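Local atomic coordinates of D-isomer specific 2-hydroxyacid dehydrogenase family protein (Aeromonas salmonicida subsp. salmonicida, PDB entry 3HG7), a protein that probably binds NAD and acts as an oxidoreductase of the D-isomer specific 2-hydroxyacid dehydrogenase family. Residues Arg141-Ile155 against Leu188-Leu202. The protein carries 1 engineered substitution. Residues are numbered along the deposited sequence; the frame is centred on the assembly and turned at random.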
loop_
_atom_site.group_PDB
_atom_site.type_symbol
_atom_site.label_atom_id
_atom_site.label_comp_id
_atom_site.label_asym_id
_atom_site.label_seq_id
_atom_site.Cartn_x
_atom_site.Cartn_y
_atom_site.Cartn_z
ATOM N N ARG A 141 -15.868 -5.057 19.056
ATOM C CA ARG A 141 -15.023 -3.875 18.974
ATOM C C ARG A 141 -15.264 -3.179 17.637
ATOM O O ARG A 141 -15.755 -3.811 16.702
ATOM C CB ARG A 141 -13.561 -4.297 19.057
ATOM C CG ARG A 141 -13.296 -5.319 20.110
ATOM C CD ARG A 141 -12.886 -4.663 21.369
ATOM N NE ARG A 141 -11.689 -3.836 21.208
ATOM C CZ ARG A 141 -10.930 -3.453 22.229
ATOM N NH1 ARG A 141 -9.883 -2.673 22.030
ATOM N NH2 ARG A 141 -11.231 -3.861 23.460
ATOM N N THR A 142 -14.920 -1.891 17.553
ATOM C CA THR A 142 -15.207 -1.095 16.357
ATOM C C THR A 142 -13.981 -0.845 15.507
ATOM O O THR A 142 -12.993 -0.246 15.971
ATOM C CB THR A 142 -15.711 0.295 16.700
ATOM O OG1 THR A 142 -14.809 0.874 17.658
ATOM C CG2 THR A 142 -17.112 0.226 17.276
ATOM N N LEU A 143 -14.083 -1.269 14.252
ATOM C CA LEU A 143 -13.037 -1.027 13.259
ATOM C C LEU A 143 -13.477 0.187 12.457
ATOM O O LEU A 143 -14.561 0.170 11.907
ATOM C CB LEU A 143 -12.897 -2.241 12.330
ATOM C CG LEU A 143 -11.844 -2.209 11.212
ATOM C CD1 LEU A 143 -10.466 -1.810 11.737
ATOM C CD2 LEU A 143 -11.744 -3.546 10.455
ATOM N N LEU A 144 -12.656 1.239 12.436
ATOM C CA LEU A 144 -12.816 2.358 11.493
ATOM C C LEU A 144 -11.797 2.244 10.363
ATOM O O LEU A 144 -10.585 2.171 10.630
ATOM C CB LEU A 144 -12.568 3.686 12.201
ATOM C CG LEU A 144 -12.700 4.920 11.313
ATOM C CD1 LEU A 144 -14.063 4.936 10.619
ATOM C CD2 LEU A 144 -12.464 6.185 12.108
ATOM N N ILE A 145 -12.268 2.271 9.116
ATOM C CA ILE A 145 -11.378 2.224 7.952
ATOM C C ILE A 145 -11.564 3.494 7.111
ATOM O O ILE A 145 -12.705 3.870 6.783
ATOM C CB ILE A 145 -11.625 0.973 7.069
ATOM C CG1 ILE A 145 -11.543 -0.307 7.908
ATOM C CG2 ILE A 145 -10.644 0.953 5.861
ATOM C CD1 ILE A 145 -11.922 -1.593 7.152
ATOM N N LEU A 146 -10.447 4.160 6.828
ATOM C CA LEU A 146 -10.394 5.308 5.923
ATOM C C LEU A 146 -9.960 4.818 4.556
ATOM O O LEU A 146 -8.814 4.427 4.344
ATOM C CB LEU A 146 -9.423 6.380 6.433
ATOM C CG LEU A 146 -9.426 6.720 7.922
ATOM C CD1 LEU A 146 -8.621 7.984 8.129
ATOM C CD2 LEU A 146 -10.835 6.895 8.458
ATOM N N GLY A 147 -10.901 4.827 3.627
ATOM C CA GLY A 147 -10.664 4.319 2.284
ATOM C C GLY A 147 -11.591 3.143 2.072
ATOM O O GLY A 147 -11.586 2.188 2.852
ATOM N N THR A 148 -12.379 3.209 1.007
ATOM C CA THR A 148 -13.459 2.260 0.799
ATOM C C THR A 148 -13.331 1.461 -0.487
ATOM O O THR A 148 -14.302 0.827 -0.934
ATOM C CB THR A 148 -14.817 2.994 0.809
ATOM O OG1 THR A 148 -15.645 2.479 -0.238
ATOM C CG2 THR A 148 -14.590 4.465 0.546
ATOM N N GLY A 149 -12.136 1.475 -1.072
ATOM C CA GLY A 149 -11.881 0.760 -2.310
ATOM C C GLY A 149 -11.782 -0.720 -2.036
ATOM O O GLY A 149 -12.250 -1.194 -1.004
ATOM N N SER A 150 -11.125 -1.454 -2.928
ATOM C CA SER A 150 -11.046 -2.895 -2.758
ATOM C C SER A 150 -10.237 -3.267 -1.514
ATOM O O SER A 150 -10.514 -4.303 -0.891
ATOM C CB SER A 150 -10.449 -3.576 -3.977
ATOM O OG SER A 150 -9.072 -3.267 -4.121
ATOM N N ILE A 151 -9.258 -2.430 -1.162
ATOM C CA ILE A 151 -8.444 -2.695 0.040
ATOM C C ILE A 151 -9.306 -2.493 1.300
ATOM O O ILE A 151 -9.382 -3.385 2.168
ATOM C CB ILE A 151 -7.171 -1.839 0.107
ATOM C CG1 ILE A 151 -6.213 -2.212 -1.041
ATOM C CG2 ILE A 151 -6.421 -2.081 1.428
ATOM C CD1 ILE A 151 -4.907 -1.432 -1.054
ATOM N N GLY A 152 -9.960 -1.333 1.396
ATOM C CA GLY A 152 -10.839 -1.030 2.545
ATOM C C GLY A 152 -11.922 -2.067 2.723
ATOM O O GLY A 152 -12.188 -2.519 3.856
ATOM N N GLN A 153 -12.562 -2.429 1.609
ATOM C CA GLN A 153 -13.602 -3.459 1.623
ATOM C C GLN A 153 -13.099 -4.810 2.129
ATOM O O GLN A 153 -13.761 -5.453 2.933
ATOM C CB GLN A 153 -14.246 -3.630 0.251
ATOM C CG GLN A 153 -15.208 -2.526 -0.134
ATOM C CD GLN A 153 -15.487 -2.536 -1.621
ATOM O OE1 GLN A 153 -15.982 -3.531 -2.164
ATOM N NE2 GLN A 153 -15.140 -1.441 -2.301
ATOM N N HIS A 154 -11.925 -5.252 1.682
ATOM C CA HIS A 154 -11.484 -6.573 2.157
ATOM C C HIS A 154 -11.219 -6.577 3.676
ATOM O O HIS A 154 -11.650 -7.505 4.393
ATOM C CB HIS A 154 -10.296 -7.127 1.371
ATOM C CG HIS A 154 -10.187 -8.620 1.446
ATOM N ND1 HIS A 154 -9.662 -9.272 2.542
ATOM C CD2 HIS A 154 -10.551 -9.588 0.569
ATOM C CE1 HIS A 154 -9.702 -10.576 2.335
ATOM N NE2 HIS A 154 -10.242 -10.796 1.146
ATOM N N ILE A 155 -10.577 -5.513 4.161
ATOM C CA ILE A 155 -10.286 -5.379 5.596
ATOM C C ILE A 155 -11.599 -5.303 6.346
ATOM O O ILE A 155 -11.707 -5.757 7.505
ATOM C CB ILE A 155 -9.449 -4.110 5.888
ATOM C CG1 ILE A 155 -8.075 -4.180 5.184
ATOM C CG2 ILE A 155 -9.207 -3.928 7.379
ATOM C CD1 ILE A 155 -7.442 -2.843 5.058
ATOM N N LEU A 188 -15.494 12.351 10.775
ATOM C CA LEU A 188 -14.291 11.642 11.228
ATOM C C LEU A 188 -14.081 11.660 12.739
ATOM O O LEU A 188 -13.923 10.592 13.333
ATOM C CB LEU A 188 -13.024 12.105 10.491
ATOM C CG LEU A 188 -11.841 11.124 10.470
ATOM C CD1 LEU A 188 -12.270 9.726 10.027
ATOM C CD2 LEU A 188 -10.725 11.624 9.563
ATOM N N ASN A 189 -14.082 12.845 13.356
ATOM C CA ASN A 189 -13.845 12.950 14.812
ATOM C C ASN A 189 -14.880 12.203 15.636
ATOM O O ASN A 189 -14.555 11.581 16.649
ATOM C CB ASN A 189 -13.777 14.412 15.270
ATOM C CG ASN A 189 -12.458 15.081 14.916
ATOM O OD1 ASN A 189 -11.780 14.683 13.977
ATOM N ND2 ASN A 189 -12.100 16.120 15.668
ATOM N N LYS A 190 -16.136 12.297 15.201
ATOM C CA LYS A 190 -17.231 11.544 15.802
ATOM C C LYS A 190 -17.005 10.036 15.649
ATOM O O LYS A 190 -17.209 9.275 16.597
ATOM C CB LYS A 190 -18.569 11.976 15.195
ATOM C CG LYS A 190 -19.157 13.229 15.843
ATOM C CD LYS A 190 -19.511 14.310 14.822
ATOM C CE LYS A 190 -20.427 13.806 13.705
ATOM N NZ LYS A 190 -20.705 14.868 12.703
ATOM N N MET A 191 -16.564 9.621 14.461
ATOM C CA MET A 191 -16.240 8.212 14.196
ATOM C C MET A 191 -14.994 7.704 14.940
ATOM O O MET A 191 -14.965 6.557 15.408
ATOM C CB MET A 191 -16.135 7.954 12.684
ATOM C CG MET A 191 -17.475 7.893 11.949
ATOM S SD MET A 191 -18.855 7.061 12.817
ATOM C CE MET A 191 -19.604 8.366 13.786
ATOM N N LEU A 192 -13.980 8.561 15.060
ATOM C CA LEU A 192 -12.741 8.222 15.760
ATOM C C LEU A 192 -12.984 7.953 17.229
ATOM O O LEU A 192 -12.345 7.075 17.849
ATOM C CB LEU A 192 -11.710 9.347 15.609
ATOM C CG LEU A 192 -10.982 9.496 14.259
ATOM C CD1 LEU A 192 -10.016 10.681 14.298
ATOM C CD2 LEU A 192 -10.242 8.221 13.845
ATOM N N ALA A 193 -13.910 8.728 17.792
ATOM C CA ALA A 193 -14.201 8.669 19.204
ATOM C C ALA A 193 -14.656 7.287 19.615
ATOM O O ALA A 193 -14.449 6.900 20.757
ATOM C CB ALA A 193 -15.268 9.707 19.570
ATOM N N GLN A 194 -15.294 6.561 18.695
ATOM C CA GLN A 194 -15.796 5.214 18.996
ATOM C C GLN A 194 -14.958 4.091 18.353
ATOM O O GLN A 194 -15.389 2.930 18.322
ATOM C CB GLN A 194 -17.278 5.079 18.613
ATOM C CG GLN A 194 -17.555 4.976 17.117
ATOM C CD GLN A 194 -18.949 5.442 16.763
ATOM O OE1 GLN A 194 -19.300 6.602 16.989
ATOM N NE2 GLN A 194 -19.761 4.541 16.211
ATOM N N ALA A 195 -13.780 4.451 17.850
ATOM C CA ALA A 195 -12.902 3.511 17.133
ATOM C C ALA A 195 -11.863 2.827 18.040
ATOM O O ALA A 195 -11.067 3.487 18.707
ATOM C CB ALA A 195 -12.208 4.212 15.943
ATOM N N ASP A 196 -11.863 1.497 18.050
ATOM C CA ASP A 196 -10.855 0.756 18.809
ATOM C C ASP A 196 -9.615 0.547 17.951
ATOM O O ASP A 196 -8.481 0.574 18.453
ATOM C CB ASP A 196 -11.418 -0.582 19.265
ATOM C CG ASP A 196 -12.596 -0.408 20.183
ATOM O OD1 ASP A 196 -12.458 0.397 21.137
ATOM O OD2 ASP A 196 -13.654 -1.033 19.930
ATOM N N VAL A 197 -9.864 0.324 16.664
ATOM C CA VAL A 197 -8.810 0.125 15.680
ATOM C C VAL A 197 -9.131 1.079 14.538
ATOM O O VAL A 197 -10.299 1.188 14.124
ATOM C CB VAL A 197 -8.778 -1.324 15.149
ATOM C CG1 VAL A 197 -7.573 -1.525 14.226
ATOM C CG2 VAL A 197 -8.688 -2.336 16.305
ATOM N N ILE A 198 -8.109 1.771 14.047
ATOM C CA ILE A 198 -8.245 2.687 12.919
ATOM C C ILE A 198 -7.288 2.258 11.821
ATOM O O ILE A 198 -6.096 2.037 12.083
ATOM C CB ILE A 198 -7.912 4.144 13.312
ATOM C CG1 ILE A 198 -8.712 4.589 14.539
ATOM C CG2 ILE A 198 -8.244 5.092 12.156
ATOM C CD1 ILE A 198 -7.995 5.624 15.370
ATOM N N VAL A 199 -7.805 2.123 10.598
ATOM C CA VAL A 199 -6.956 1.750 9.465
ATOM C C VAL A 199 -7.037 2.852 8.408
ATOM O O VAL A 199 -8.074 3.025 7.765
ATOM C CB VAL A 199 -7.313 0.344 8.880
ATOM C CG1 VAL A 199 -6.416 0.009 7.691
ATOM C CG2 VAL A 199 -7.080 -0.745 9.927
ATOM N N SER A 200 -5.951 3.602 8.271
ATOM C CA SER A 200 -5.803 4.604 7.214
ATOM C C SER A 200 -5.214 4.026 5.915
ATOM O O SER A 200 -4.079 3.540 5.877
ATOM C CB SER A 200 -4.962 5.778 7.722
ATOM O OG SER A 200 -4.999 6.858 6.803
ATOM N N VAL A 201 -6.012 4.037 4.856
ATOM C CA VAL A 201 -5.568 3.525 3.574
ATOM C C VAL A 201 -5.893 4.585 2.526
ATOM O O VAL A 201 -6.505 4.283 1.505
ATOM C CB VAL A 201 -6.296 2.229 3.140
ATOM C CG1 VAL A 201 -5.338 1.345 2.315
ATOM C CG2 VAL A 201 -6.883 1.468 4.303
ATOM N N LEU A 202 -5.511 5.828 2.792
ATOM C CA LEU A 202 -5.989 6.938 1.960
ATOM C C LEU A 202 -5.011 7.285 0.851
ATOM O O LEU A 202 -3.793 7.252 1.073
ATOM C CB LEU A 202 -6.221 8.183 2.802
ATOM C CG LEU A 202 -7.457 8.274 3.687
ATOM C CD1 LEU A 202 -7.242 9.434 4.616
ATOM C CD2 LEU A 202 -8.765 8.440 2.898
#
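Leu144 and Leu146 meet the helix 188-193 through different first torsions. Leu144 holds CG trans to its own N (chi1 180°), which sends CD2 against Leu192 CD2 at a tight 3.5 Å, while its CB rests on Ala195 CB. Leu146 turns CG beside the backbone N instead (chi1 -42°); its CD2 meets Leu188 CD1, the two side chains crossing at about a right angle, and Leu202 packs against its CB. Beneath them strands 142-146 and 197-200 run parallel in the middle of the Rossmann-type sheet, with Leu144 N bonded to Val197 O (2.9 Å) and Val199 N to Leu144 O (2.8 Å). The turn after strand 142-146 carries Gly147 and Gly149, the latter at the N-cap of helix 150-161, and Gly152 lies in the helix's first turn; this GxGxxG-like pattern is consistent with NAD binding. From that helix, on the other face of the sheet, Ile155 CD1 reaches tip to tip toward Val199 CG1 (4.0 Å), and Ile151 CG2 touches Val201 CG1. Where the strands begin, Thr142 O accepts from both Asp196 N and Val197 N. Thr142 N gives a nearly straight bond (167°) to the anti side of Asp196 OD2. Asp196 OD1 lies over one face of the Arg141 guanidinium and also pairs with Lys221.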